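Local coordinates for protein sulfite reductase [ferredoxin] (Mycobacterium tuberculosis, PDB 1ZJ8) that catalyses the ferredoxin-dependent six-electron reduction of sulfite to sulfide, using a siroheme and a [4Fe-4S] cluster, at residues P262-R267 / A516-K521; L180-A185 / A222-Q227; Q25-H30 / R289-R294; N242-G247 / D329-E334; S419-N424 / S461-P466. All coordinates share one frame; numbering follows the deposited sequence.

Contact 1. Residues P262-R267 / A516-K521; sequences PMLAQR and AGFGRK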
# COMPACT_ATOMS: atom_id res chain seq x y z
N PRO A 262 -15.54 0.14 3.55
CA PRO A 262 -14.92 0.34 2.24
C PRO A 262 -15.74 1.22 1.32
O PRO A 262 -16.96 1.18 1.37
CB PRO A 262 -14.85 -1.08 1.66
CG PRO A 262 -16.02 -1.76 2.24
CD PRO A 262 -16.15 -1.20 3.65
N MET A 263 -15.06 1.99 0.47
CA MET A 263 -15.73 2.88 -0.49
C MET A 263 -14.82 3.17 -1.70
O MET A 263 -13.66 3.57 -1.54
CB MET A 263 -16.06 4.22 0.17
CG MET A 263 -17.11 4.18 1.27
SD MET A 263 -17.46 5.84 1.94
CE MET A 263 -17.87 6.73 0.40
N LEU A 264 -15.37 2.98 -2.90
CA LEU A 264 -14.66 3.30 -4.14
C LEU A 264 -14.56 4.82 -4.37
O LEU A 264 -15.57 5.54 -4.33
CB LEU A 264 -15.36 2.66 -5.35
CG LEU A 264 -15.39 1.14 -5.42
CD1 LEU A 264 -16.24 0.69 -6.59
CD2 LEU A 264 -13.98 0.57 -5.51
N ALA A 265 -13.36 5.29 -4.65
CA ALA A 265 -13.18 6.66 -5.10
C ALA A 265 -13.91 6.86 -6.43
O ALA A 265 -14.05 5.93 -7.22
CB ALA A 265 -11.68 7.02 -5.23
N GLN A 266 -14.37 8.09 -6.65
CA GLN A 266 -15.29 8.42 -7.75
C GLN A 266 -14.76 9.59 -8.60
O GLN A 266 -14.14 10.51 -8.08
CB GLN A 266 -16.65 8.80 -7.18
CG GLN A 266 -17.05 7.97 -5.96
CD GLN A 266 -18.19 8.61 -5.21
OE1 GLN A 266 -19.32 8.71 -5.72
NE2 GLN A 266 -17.90 9.08 -3.99
N ARG A 267 -15.03 9.53 -9.90
CA ARG A 267 -14.61 10.54 -10.84
C ARG A 267 -15.19 11.92 -10.54
O ARG A 267 -16.40 12.10 -10.45
CB ARG A 267 -15.03 10.14 -12.25
CG ARG A 267 -14.43 8.85 -12.73
CD ARG A 267 -14.35 8.76 -14.23
NE ARG A 267 -13.79 9.99 -14.81
CZ ARG A 267 -14.46 10.86 -15.58
NH1 ARG A 267 -15.74 10.68 -15.86
NH2 ARG A 267 -13.85 11.94 -16.05
N ALA A 516 -15.69 -2.41 -10.81
CA ALA A 516 -15.04 -2.57 -9.52
C ALA A 516 -16.12 -2.71 -8.45
O ALA A 516 -17.06 -1.93 -8.40
CB ALA A 516 -14.15 -1.38 -9.21
N GLY A 517 -15.97 -3.74 -7.63
CA GLY A 517 -16.89 -3.97 -6.53
C GLY A 517 -16.19 -4.79 -5.48
O GLY A 517 -15.18 -5.44 -5.76
N PHE A 518 -16.72 -4.76 -4.27
CA PHE A 518 -16.11 -5.49 -3.17
C PHE A 518 -16.58 -6.94 -3.15
O PHE A 518 -17.52 -7.31 -3.86
CB PHE A 518 -16.38 -4.78 -1.85
CG PHE A 518 -15.97 -3.34 -1.89
CD1 PHE A 518 -14.62 -3.01 -2.01
CD2 PHE A 518 -16.92 -2.33 -1.86
CE1 PHE A 518 -14.22 -1.69 -2.06
CE2 PHE A 518 -16.54 -1.00 -1.92
CZ PHE A 518 -15.18 -0.67 -2.02
N GLY A 519 -15.88 -7.75 -2.36
CA GLY A 519 -16.18 -9.18 -2.27
C GLY A 519 -17.34 -9.40 -1.31
O GLY A 519 -17.59 -8.55 -0.45
N ARG A 520 -18.03 -10.53 -1.46
CA ARG A 520 -19.14 -10.86 -0.58
C ARG A 520 -18.66 -11.69 0.61
O ARG A 520 -17.73 -12.49 0.50
CB ARG A 520 -20.32 -11.51 -1.32
CG ARG A 520 -19.97 -12.48 -2.44
CD ARG A 520 -21.20 -13.27 -2.94
NE ARG A 520 -21.76 -14.18 -1.92
CZ ARG A 520 -22.42 -15.32 -2.15
NH1 ARG A 520 -22.62 -15.78 -3.39
NH2 ARG A 520 -22.87 -16.03 -1.13
N LYS A 521 -19.30 -11.45 1.74
CA LYS A 521 -18.92 -12.03 3.02
C LYS A 521 -19.82 -13.24 3.19
O LYS A 521 -20.93 -13.24 2.67
CB LYS A 521 -19.14 -11.00 4.14
CG LYS A 521 -18.81 -9.55 3.72
CD LYS A 521 -19.26 -8.51 4.73
CE LYS A 521 -18.41 -8.54 5.99
NZ LYS A 521 -18.08 -7.17 6.47
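P262 lays its CB over one face of the F518 ring, 3.8 Å from the ring centroid and 14° off the normal, a CH-pi contact displaced from the middle of the ring toward its rim. Next, the peptide passes by the far end of the ring: M263 N lies 3.6 Å from F518 CZ, approaching obliquely, and L264 N comes in at the ring edge. The side chain of M263 turns its back on F518 and packs on K303 and K307 of helix 302-309. L264 returns to the contact. With CG opposite its own carbonyl carbon (chi1 -65°), it slides alongside F518, the two side chains pointing in opposite directions, and divides its methyls: CD2 meets F518 CZ at 3.9 Å, whereas CD1 reaches the start of 516-521, 3.9 Å from A516 CB and 3.3 Å from A516 O. Beyond L264 the chain draws away into strand 266-272. F518 is thus gripped on one face by proline and at its CZ end by backbone and leucine, and it also touches L258 and Q482. The side chains that meet are apolar, and they also rest on backbone N and O atoms; the touching parts, 262-264 and 516-518, run in nearly opposite directions. Each segment leads into the fifth strand of its own mixed sheet, an equivalence that fits the two homologous halves of the sulfite and nitrite reductase fold, which face each other here with the side chain of P262 about 8 Å from the siroheme.

Contact 2. Residues L180-A185 / A222-Q227; sequences LGSPLA and AISGLQ
I223 N donates to L180 O (2.9 Å, 164° at the hydrogen), joining this parallel pair directly where L180 bridges A222; L180 has a further backbone bond with T221. One residue on, G181 CA makes a CA-H...O contact of 3.4 Å with I223 O. A water accepts from S182 N and lies very close to I223 O, a second leg too short to be certain. The apolar part is small. L180 and A222 put their side chains on one face, CB to CB 4.0 Å, and I223 projects from the other.

At the ends of the strands, two serines meet. Both have OG opposite the backbone N, which brings S224 OG against S182 CB and turns S182 OG to L184 N, from which it accepts at 2.9 Å in an ST turn. S182 OG also bonds to D228 OD2. The S224 proton lies within reach of both D228 OD1 and L226 O, so the aspartate would link the two serines.

The pair closes the beta-alpha-beta unit of strand 176-181, helix 196-206 and strand 219-224: I223 packs on I199 and I202 of the helix and on F238 of strand 236-243, while strand 176-181 forms the outer edge of the sheet.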
# COMPACT_ATOMS: atom_id res chain seq x y z
N LEU A 180 1.88 7.22 -5.07
CA LEU A 180 2.11 6.05 -5.93
C LEU A 180 2.41 6.48 -7.38
O LEU A 180 1.93 7.52 -7.86
CB LEU A 180 0.93 5.08 -5.85
CG LEU A 180 0.42 4.65 -4.45
CD1 LEU A 180 -0.72 3.62 -4.59
CD2 LEU A 180 1.52 4.11 -3.59
N GLY A 181 3.21 5.67 -8.08
CA GLY A 181 3.46 5.87 -9.51
C GLY A 181 3.58 4.56 -10.29
O GLY A 181 3.91 3.52 -9.71
N SER A 182 3.32 4.62 -11.59
CA SER A 182 3.56 3.47 -12.46
C SER A 182 5.01 3.02 -12.34
O SER A 182 5.94 3.83 -12.56
CB SER A 182 3.30 3.79 -13.93
OG SER A 182 3.89 2.82 -14.77
N PRO A 183 5.21 1.75 -12.00
CA PRO A 183 6.53 1.13 -12.04
C PRO A 183 7.21 1.22 -13.38
O PRO A 183 8.39 0.89 -13.46
CB PRO A 183 6.22 -0.35 -11.76
CG PRO A 183 5.00 -0.35 -11.01
CD PRO A 183 4.19 0.81 -11.51
N LEU A 184 6.48 1.58 -14.44
CA LEU A 184 7.07 1.77 -15.77
C LEU A 184 6.85 3.17 -16.30
O LEU A 184 6.75 3.38 -17.51
CB LEU A 184 6.52 0.74 -16.76
CG LEU A 184 7.41 -0.50 -16.77
CD1 LEU A 184 6.92 -1.52 -15.73
CD2 LEU A 184 7.44 -1.09 -18.15
N ALA A 185 6.77 4.13 -15.39
CA ALA A 185 6.57 5.51 -15.77
C ALA A 185 7.73 5.96 -16.69
O ALA A 185 8.90 5.84 -16.32
CB ALA A 185 6.48 6.37 -14.55
N ALA A 222 -2.30 8.54 -5.60
CA ALA A 222 -1.81 7.76 -6.72
C ALA A 222 -1.80 8.56 -8.04
O ALA A 222 -2.81 9.15 -8.41
CB ALA A 222 -2.65 6.53 -6.85
N ILE A 223 -0.67 8.55 -8.75
CA ILE A 223 -0.54 9.25 -10.04
C ILE A 223 0.16 8.39 -11.12
O ILE A 223 1.33 8.04 -10.94
CB ILE A 223 0.25 10.56 -9.86
CG1 ILE A 223 -0.52 11.52 -8.96
CG2 ILE A 223 0.50 11.22 -11.22
CD1 ILE A 223 0.25 12.75 -8.60
N SER A 224 -0.54 8.08 -12.22
CA SER A 224 0.03 7.22 -13.28
C SER A 224 -0.68 7.36 -14.63
O SER A 224 -1.89 7.57 -14.69
CB SER A 224 0.01 5.74 -12.83
OG SER A 224 0.39 4.83 -13.86
N GLY A 225 0.07 7.21 -15.72
CA GLY A 225 -0.50 7.10 -17.06
C GLY A 225 -0.89 5.69 -17.46
O GLY A 225 -1.12 5.42 -18.64
N LEU A 226 -0.91 4.78 -16.48
CA LEU A 226 -1.56 3.45 -16.58
C LEU A 226 -2.45 3.27 -15.35
O LEU A 226 -2.26 3.94 -14.35
CB LEU A 226 -0.53 2.30 -16.58
CG LEU A 226 0.35 2.07 -17.80
CD1 LEU A 226 1.36 0.94 -17.52
CD2 LEU A 226 -0.50 1.75 -19.01
N GLN A 227 -3.40 2.35 -15.41
CA GLN A 227 -4.16 1.96 -14.21
C GLN A 227 -3.44 0.80 -13.50
O GLN A 227 -3.97 -0.31 -13.48
CB GLN A 227 -5.60 1.53 -14.57
CG GLN A 227 -6.50 2.59 -15.22
CD GLN A 227 -7.70 1.94 -15.96
OE1 GLN A 227 -8.53 1.29 -15.33
NE2 GLN A 227 -7.76 2.11 -17.27
O HOH W 1 3.37 7.30 -12.27

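Contact 3. Residues Q25-H30 / R289-R294; sequences QWALGH and RDYGYR
W26 carries the guanidinium of R294 flat on one indole face, centres 3.7 Å apart and planes within 6°, a stack with cation-pi character over the five-membered ring. R31 makes a further cation-pi contact with this indole. D290 OD1 stands at the indole edge, and R289 CG approaches CZ3 obliquely at 3.6 Å. The Y291 ring takes A27 CB over one face, 3.8 Å from its centroid, toward the rim. The Y293 ring is met at its edge by the Q25 amide, whose plane stands 80° to it.

All this gathers at the C-terminal end of helix 277-291, where the N-terminal loop packs on the first of the two nitrite/sulfite reductase 4Fe-4S-type halves; the cluster itself is bound by the second. A27 N bonds to D290 O at 2.8 Å, and Q25 NE2 to Y291 O at 3.1 Å.

R294, bent at its third torsion (chi3 90°), returns toward the helix; its NH1 bonds weakly to R289 O and its NH2 forms a salt bridge with D214, which together would hold the guanidinium flat on the indole. R289 grips D290 side-on with NE and NH2, D290 OD2 also bonding Y322. The hydroxyls of Y291 and Y293 bond to E321 and D308.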
# COMPACT_ATOMS: atom_id res chain seq x y z
N GLN A 25 -14.56 20.33 12.12
CA GLN A 25 -14.16 21.00 10.87
C GLN A 25 -13.54 22.37 11.10
O GLN A 25 -14.16 23.25 11.69
CB GLN A 25 -15.37 21.14 9.93
CG GLN A 25 -15.85 19.82 9.34
CD GLN A 25 -17.26 19.89 8.75
OE1 GLN A 25 -18.24 20.04 9.49
NE2 GLN A 25 -17.36 19.76 7.43
N TRP A 26 -12.31 22.53 10.61
CA TRP A 26 -11.56 23.79 10.71
C TRP A 26 -12.29 24.97 10.04
O TRP A 26 -12.39 26.05 10.62
CB TRP A 26 -10.15 23.61 10.09
CG TRP A 26 -9.13 22.96 11.03
CD1 TRP A 26 -9.39 22.31 12.20
CD2 TRP A 26 -7.70 22.89 10.84
NE1 TRP A 26 -8.21 21.86 12.77
CE2 TRP A 26 -7.16 22.21 11.95
CE3 TRP A 26 -6.82 23.35 9.84
CZ2 TRP A 26 -5.79 21.97 12.10
CZ3 TRP A 26 -5.46 23.11 9.99
CH2 TRP A 26 -4.96 22.42 11.11
N ALA A 27 -12.80 24.76 8.83
CA ALA A 27 -13.44 25.83 8.03
C ALA A 27 -14.84 26.27 8.51
O ALA A 27 -15.42 27.20 7.94
CB ALA A 27 -13.51 25.43 6.54
N LEU A 28 -15.41 25.60 9.50
CA LEU A 28 -16.63 26.09 10.13
C LEU A 28 -16.33 26.83 11.44
O LEU A 28 -17.24 27.16 12.20
CB LEU A 28 -17.62 24.94 10.37
CG LEU A 28 -17.95 24.03 9.18
CD1 LEU A 28 -19.23 23.23 9.46
CD2 LEU A 28 -18.08 24.80 7.86
N GLY A 29 -15.05 27.08 11.72
CA GLY A 29 -14.62 27.68 12.97
C GLY A 29 -14.53 26.70 14.13
O GLY A 29 -13.99 27.05 15.19
N HIS A 30 -15.05 25.48 13.93
CA HIS A 30 -15.07 24.44 14.96
C HIS A 30 -13.67 23.82 15.07
O HIS A 30 -13.46 22.68 14.68
CB HIS A 30 -16.14 23.36 14.66
CG HIS A 30 -17.51 23.91 14.31
ND1 HIS A 30 -18.02 25.07 14.84
CD2 HIS A 30 -18.47 23.43 13.47
CE1 HIS A 30 -19.23 25.29 14.35
NE2 HIS A 30 -19.53 24.31 13.52
N ARG A 289 -8.02 19.19 4.55
CA ARG A 289 -7.55 19.83 5.79
C ARG A 289 -8.64 20.71 6.40
O ARG A 289 -8.90 20.64 7.60
CB ARG A 289 -6.28 20.66 5.53
CG ARG A 289 -5.75 21.45 6.76
CD ARG A 289 -4.76 22.55 6.36
NE ARG A 289 -5.31 23.35 5.27
CZ ARG A 289 -4.62 24.18 4.49
NH1 ARG A 289 -3.31 24.35 4.66
NH2 ARG A 289 -5.26 24.83 3.52
N ASP A 290 -9.29 21.51 5.56
CA ASP A 290 -10.22 22.53 6.04
C ASP A 290 -11.65 22.00 6.35
O ASP A 290 -12.30 22.48 7.29
CB ASP A 290 -10.23 23.71 5.05
CG ASP A 290 -8.84 24.40 4.91
OD1 ASP A 290 -8.04 24.38 5.86
OD2 ASP A 290 -8.53 24.97 3.84
N TYR A 291 -12.11 21.01 5.59
CA TYR A 291 -13.49 20.50 5.73
C TYR A 291 -13.61 19.03 6.16
O TYR A 291 -14.72 18.53 6.40
CB TYR A 291 -14.24 20.69 4.41
CG TYR A 291 -14.62 22.12 4.04
CD1 TYR A 291 -13.67 23.01 3.51
CD2 TYR A 291 -15.95 22.57 4.17
CE1 TYR A 291 -14.03 24.31 3.14
CE2 TYR A 291 -16.32 23.86 3.81
CZ TYR A 291 -15.37 24.72 3.31
OH TYR A 291 -15.75 26.00 2.96
N GLY A 292 -12.49 18.31 6.24
CA GLY A 292 -12.51 16.94 6.75
C GLY A 292 -12.88 16.89 8.23
O GLY A 292 -12.53 17.78 9.00
N TYR A 293 -13.56 15.82 8.62
CA TYR A 293 -14.03 15.65 10.00
C TYR A 293 -12.86 15.38 10.95
O TYR A 293 -11.93 14.67 10.59
CB TYR A 293 -15.06 14.53 10.07
CG TYR A 293 -16.21 14.67 9.08
CD1 TYR A 293 -16.71 15.93 8.74
CD2 TYR A 293 -16.81 13.56 8.51
CE1 TYR A 293 -17.78 16.06 7.84
CE2 TYR A 293 -17.89 13.69 7.62
CZ TYR A 293 -18.37 14.95 7.29
OH TYR A 293 -19.42 15.10 6.40
N ARG A 294 -12.91 15.96 12.15
CA ARG A 294 -11.83 15.82 13.15
C ARG A 294 -12.39 15.52 14.56
O ARG A 294 -11.82 15.93 15.59
CB ARG A 294 -10.92 17.07 13.15
CG ARG A 294 -10.40 17.48 11.76
CD ARG A 294 -9.64 18.81 11.76
NE ARG A 294 -8.21 18.62 12.01
CZ ARG A 294 -7.22 18.95 11.17
NH1 ARG A 294 -7.47 19.52 9.99
NH2 ARG A 294 -5.96 18.73 11.53

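Contact 4. Residues N242-G247 / D329-E334; sequences NHPEHG and DGPAPE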
# COMPACT_ATOMS: atom_id res chain seq x y z
N ASN A 242 -6.53 10.39 -22.75
CA ASN A 242 -6.53 11.30 -23.90
C ASN A 242 -7.82 12.08 -23.99
O ASN A 242 -8.86 11.51 -24.31
CB ASN A 242 -6.35 10.49 -25.18
CG ASN A 242 -5.23 9.51 -25.06
OD1 ASN A 242 -4.07 9.91 -24.95
ND2 ASN A 242 -5.56 8.21 -25.05
N HIS A 243 -7.77 13.38 -23.70
CA HIS A 243 -8.93 14.23 -23.93
C HIS A 243 -8.99 14.38 -25.45
O HIS A 243 -7.95 14.64 -26.07
CB HIS A 243 -8.83 15.60 -23.23
CG HIS A 243 -10.12 16.37 -23.26
ND1 HIS A 243 -11.08 16.27 -22.28
CD2 HIS A 243 -10.63 17.21 -24.19
CE1 HIS A 243 -12.11 17.03 -22.58
NE2 HIS A 243 -11.87 17.60 -23.74
N PRO A 244 -10.18 14.17 -26.06
CA PRO A 244 -10.27 14.22 -27.52
C PRO A 244 -9.86 15.56 -28.09
O PRO A 244 -9.30 15.62 -29.18
CB PRO A 244 -11.74 13.93 -27.82
CG PRO A 244 -12.45 14.21 -26.57
CD PRO A 244 -11.50 13.89 -25.46
N GLU A 245 -10.15 16.64 -27.36
CA GLU A 245 -9.70 17.96 -27.77
C GLU A 245 -8.30 18.31 -27.28
O GLU A 245 -7.49 18.83 -28.05
CB GLU A 245 -10.70 19.05 -27.34
CG GLU A 245 -10.81 20.15 -28.39
CD GLU A 245 -11.20 21.49 -27.81
OE1 GLU A 245 -12.20 21.55 -27.05
OE2 GLU A 245 -10.49 22.49 -28.11
N HIS A 246 -8.01 18.02 -26.01
CA HIS A 246 -6.85 18.60 -25.34
C HIS A 246 -5.66 17.65 -25.25
O HIS A 246 -4.60 18.04 -24.81
CB HIS A 246 -7.23 19.10 -23.94
CG HIS A 246 -8.25 20.20 -23.93
ND1 HIS A 246 -8.19 21.29 -24.79
CD2 HIS A 246 -9.34 20.41 -23.15
CE1 HIS A 246 -9.20 22.10 -24.54
NE2 HIS A 246 -9.91 21.59 -23.55
N GLY A 247 -5.83 16.40 -25.68
CA GLY A 247 -4.71 15.46 -25.71
C GLY A 247 -4.41 14.80 -24.36
O GLY A 247 -5.29 14.77 -23.47
N ASP A 329 -13.89 19.73 -18.17
CA ASP A 329 -14.60 18.45 -18.18
C ASP A 329 -13.77 17.43 -18.96
O ASP A 329 -13.09 17.78 -19.93
CB ASP A 329 -15.98 18.57 -18.85
CG ASP A 329 -17.04 19.27 -17.98
OD1 ASP A 329 -16.83 19.51 -16.76
OD2 ASP A 329 -18.11 19.56 -18.54
N GLY A 330 -13.83 16.16 -18.54
CA GLY A 330 -13.10 15.11 -19.25
C GLY A 330 -13.77 13.77 -19.10
O GLY A 330 -14.56 13.57 -18.22
N PRO A 331 -13.44 12.84 -20.00
CA PRO A 331 -13.90 11.46 -19.89
C PRO A 331 -13.10 10.58 -18.94
O PRO A 331 -12.00 10.94 -18.48
CB PRO A 331 -13.72 10.92 -21.32
CG PRO A 331 -12.55 11.67 -21.86
CD PRO A 331 -12.61 13.05 -21.21
N ALA A 332 -13.68 9.42 -18.67
CA ALA A 332 -13.02 8.34 -17.97
C ALA A 332 -12.29 7.50 -19.01
O ALA A 332 -12.71 7.43 -20.15
CB ALA A 332 -14.05 7.49 -17.25
N PRO A 333 -11.19 6.87 -18.61
CA PRO A 333 -10.53 5.93 -19.52
C PRO A 333 -11.19 4.58 -19.40
O PRO A 333 -11.79 4.30 -18.36
CB PRO A 333 -9.11 5.87 -18.97
CG PRO A 333 -9.28 6.09 -17.50
CD PRO A 333 -10.50 6.97 -17.31
N GLU A 334 -11.09 3.75 -20.43
CA GLU A 334 -11.71 2.41 -20.39
C GLU A 334 -11.11 1.61 -19.25
O GLU A 334 -9.91 1.32 -19.27
CB GLU A 334 -11.51 1.65 -21.71
CG GLU A 334 -12.33 2.21 -22.87
CD GLU A 334 -13.85 1.94 -22.75
OE1 GLU A 334 -14.68 2.90 -22.85
OE2 GLU A 334 -14.21 0.76 -22.56
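H243 swings its imidazole toward 329-334 by placing CG opposite the backbone N (chi1 -170°) and turning the ring plane perpendicular to the plane through CA, CB and CG (chi2 90°), so that the ND1-CE1 side meets the D329-P331 backbone. G330 CA lies at the ring edge, 3.8 Å from H243 ND1, while P331 CD comes obliquely to the same nitrogen at 3.7 Å, the proline crossing the histidine at about a right angle. The carbonyl of D329 points at this side as well: D329 O lies 2.9 Å from H243 CE1. Its 3.4 Å distance to H243 ND1 has too poor an angle for a hydrogen bond. One face of the imidazole is covered from within its own segment by P244 CD. P244 then gives a marginal apolar touch on the other segment, CD to P331 CG 4.4 Å. The contact therefore rests on packing of the imidazole and two prolines against the D329-G330 backbone near the surface.

H243 is placed by a classic beta bulge: H246 and G247 both face it, and two backbone bonds, H243 N to G247 O and G247 N to H243 O, close the turn that leads to strand 249-254. The carboxylate of D329 is engaged elsewhere, in a salt bridge with R315.

In the mixed sheet, strand 236-243 is separated from edge strand 328-329 by strands 249-254 and 266-272. W271 of the latter meets the rings of both H243 and H246, and G330 bonds to G269 through its backbone, continuing alongside the same strand.

Contact 5. Residues S419-N424 / S461-P466; sequences SHWRRN and SQLDVP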
# COMPACT_ATOMS: atom_id res chain seq x y z
N SER A 419 4.54 -18.97 -10.30
CA SER A 419 3.23 -19.60 -10.35
C SER A 419 2.18 -18.54 -10.06
O SER A 419 2.48 -17.50 -9.47
CB SER A 419 3.13 -20.74 -9.32
OG SER A 419 2.96 -20.23 -8.00
N HIS A 420 0.95 -18.81 -10.49
CA HIS A 420 -0.22 -17.98 -10.21
C HIS A 420 -0.24 -17.51 -8.77
O HIS A 420 -0.40 -16.33 -8.47
CB HIS A 420 -1.51 -18.81 -10.40
CG HIS A 420 -1.78 -19.17 -11.82
ND1 HIS A 420 -2.50 -18.34 -12.66
CD2 HIS A 420 -1.37 -20.22 -12.56
CE1 HIS A 420 -2.55 -18.89 -13.86
NE2 HIS A 420 -1.87 -20.03 -13.83
N TRP A 421 -0.07 -18.51 -7.90
CA TRP A 421 -0.19 -18.37 -6.46
C TRP A 421 0.83 -17.43 -5.90
O TRP A 421 0.48 -16.52 -5.16
CB TRP A 421 -0.03 -19.73 -5.78
CG TRP A 421 -1.03 -20.65 -6.31
CD1 TRP A 421 -0.82 -21.75 -7.10
CD2 TRP A 421 -2.44 -20.50 -6.21
NE1 TRP A 421 -2.02 -22.31 -7.46
CE2 TRP A 421 -3.03 -21.56 -6.93
CE3 TRP A 421 -3.27 -19.56 -5.57
CZ2 TRP A 421 -4.40 -21.71 -7.03
CZ3 TRP A 421 -4.63 -19.72 -5.65
CH2 TRP A 421 -5.18 -20.79 -6.38
N ARG A 422 2.08 -17.64 -6.24
CA ARG A 422 3.14 -16.75 -5.77
C ARG A 422 2.99 -15.34 -6.34
O ARG A 422 3.30 -14.35 -5.70
CB ARG A 422 4.49 -17.30 -6.19
CG ARG A 422 5.68 -16.58 -5.62
CD ARG A 422 6.89 -16.94 -6.44
NE ARG A 422 8.06 -17.22 -5.62
CZ ARG A 422 8.22 -18.32 -4.89
NH1 ARG A 422 7.29 -19.29 -4.85
NH2 ARG A 422 9.34 -18.44 -4.18
N ARG A 423 2.53 -15.30 -7.58
CA ARG A 423 2.36 -14.07 -8.28
C ARG A 423 1.28 -13.22 -7.68
O ARG A 423 1.46 -12.03 -7.49
CB ARG A 423 1.97 -14.37 -9.72
CG ARG A 423 1.61 -13.13 -10.46
CD ARG A 423 1.79 -13.33 -11.88
NE ARG A 423 1.47 -12.13 -12.62
CZ ARG A 423 1.58 -12.04 -13.93
NH1 ARG A 423 1.95 -13.10 -14.65
NH2 ARG A 423 1.29 -10.91 -14.54
N ASN A 424 0.15 -13.84 -7.40
CA ASN A 424 -1.06 -13.10 -7.10
C ASN A 424 -1.44 -12.98 -5.62
O ASN A 424 -2.51 -12.48 -5.31
CB ASN A 424 -2.22 -13.70 -7.90
CG ASN A 424 -2.04 -13.54 -9.37
OD1 ASN A 424 -1.77 -12.45 -9.83
ND2 ASN A 424 -2.14 -14.62 -10.11
N SER A 461 -2.89 -26.69 -15.17
CA SER A 461 -3.21 -26.72 -16.59
C SER A 461 -4.47 -25.89 -16.96
O SER A 461 -4.46 -25.14 -17.94
CB SER A 461 -3.38 -28.19 -17.02
OG SER A 461 -4.16 -28.93 -16.07
N GLN A 462 -5.53 -26.04 -16.16
CA GLN A 462 -6.82 -25.40 -16.42
C GLN A 462 -6.89 -23.91 -16.08
O GLN A 462 -7.79 -23.20 -16.52
CB GLN A 462 -7.94 -26.09 -15.62
CG GLN A 462 -8.50 -27.35 -16.25
CD GLN A 462 -7.81 -28.59 -15.75
OE1 GLN A 462 -8.34 -29.28 -14.87
NE2 GLN A 462 -6.63 -28.88 -16.29
N LEU A 463 -5.95 -23.43 -15.27
CA LEU A 463 -6.12 -22.12 -14.67
C LEU A 463 -5.64 -21.01 -15.58
O LEU A 463 -4.65 -20.32 -15.32
CB LEU A 463 -5.48 -22.04 -13.29
CG LEU A 463 -6.41 -22.53 -12.18
CD1 LEU A 463 -5.73 -22.45 -10.82
CD2 LEU A 463 -7.71 -21.74 -12.18
N ASP A 464 -6.40 -20.83 -16.66
CA ASP A 464 -6.16 -19.76 -17.63
C ASP A 464 -6.39 -18.36 -17.06
O ASP A 464 -6.13 -17.37 -17.74
CB ASP A 464 -7.06 -19.96 -18.87
CG ASP A 464 -8.56 -20.01 -18.51
OD1 ASP A 464 -9.00 -19.20 -17.66
OD2 ASP A 464 -9.29 -20.85 -19.07
N VAL A 465 -6.93 -18.29 -15.85
CA VAL A 465 -7.32 -17.02 -15.26
C VAL A 465 -6.80 -16.97 -13.82
O VAL A 465 -6.89 -17.97 -13.09
CB VAL A 465 -8.89 -16.84 -15.40
CG1 VAL A 465 -9.65 -17.46 -14.22
CG2 VAL A 465 -9.28 -15.36 -15.60
N PRO A 466 -6.27 -15.82 -13.39
CA PRO A 466 -5.58 -15.72 -12.09
C PRO A 466 -6.53 -15.51 -10.91
O PRO A 466 -7.47 -14.71 -11.03
CB PRO A 466 -4.76 -14.44 -12.24
CG PRO A 466 -5.60 -13.57 -13.16
CD PRO A 466 -6.32 -14.51 -14.08
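H420 and L463 make the first shell. The imidazole has L463 CB over one face, 4.1 Å above its plane and toward the rim, and its CE1 lies 2.9 Å from L463 O; H420 NE2, 3.2 Å from that oxygen, has too poor an angle to bond it. Farther out along the leucine, CD1 touches W421 CZ2 at 4.1 Å, the two side chains crossing near a right angle. N424 ND2 sits against P466 CB at 3.4 Å.

The leucine reaches both aromatic residues from the centre of an inverse gamma turn, closed by D464 N bonding to Q462 O. Helix 420-424 leads into strand 425-427, and the loop leads into its parallel neighbour 469-472; helix 442-455 crosses between the two strands, a beta-alpha-beta arrangement.

S419 stands at the N-cap, its OG accepting from R422 N at 3.3 Å with a nearly straight bond (175°), which caps the turn that carries H420. E453 of helix 442-455 receives both S419 OG and the R422 guanidinium. W421 also touches L452, L456 and V540, D464 forms a salt bridge with R547, and N424 pairs through its backbone with V469.

In the fold
Contact 2 is the buried one, and the only one that pairs neighbouring strands; its chemistry is backbone, water and serine. Contacts 1 and 4 lie at the surface and rely on packing of a phenylalanine and a histidine against side chains and backbone. Contacts 3 and 5, both partly buried, bring a loop against a helix, near its C-terminal end in one and its first turn in the other; their centres are about 47 Å apart on opposite sides of the molecule. Contacts 1, 2 and 4 reach one mixed sheet, and contact 4 touches the other two through probable hydrogen bonds R267-G330 and Q227-E334. Contact 5 belongs to the second half.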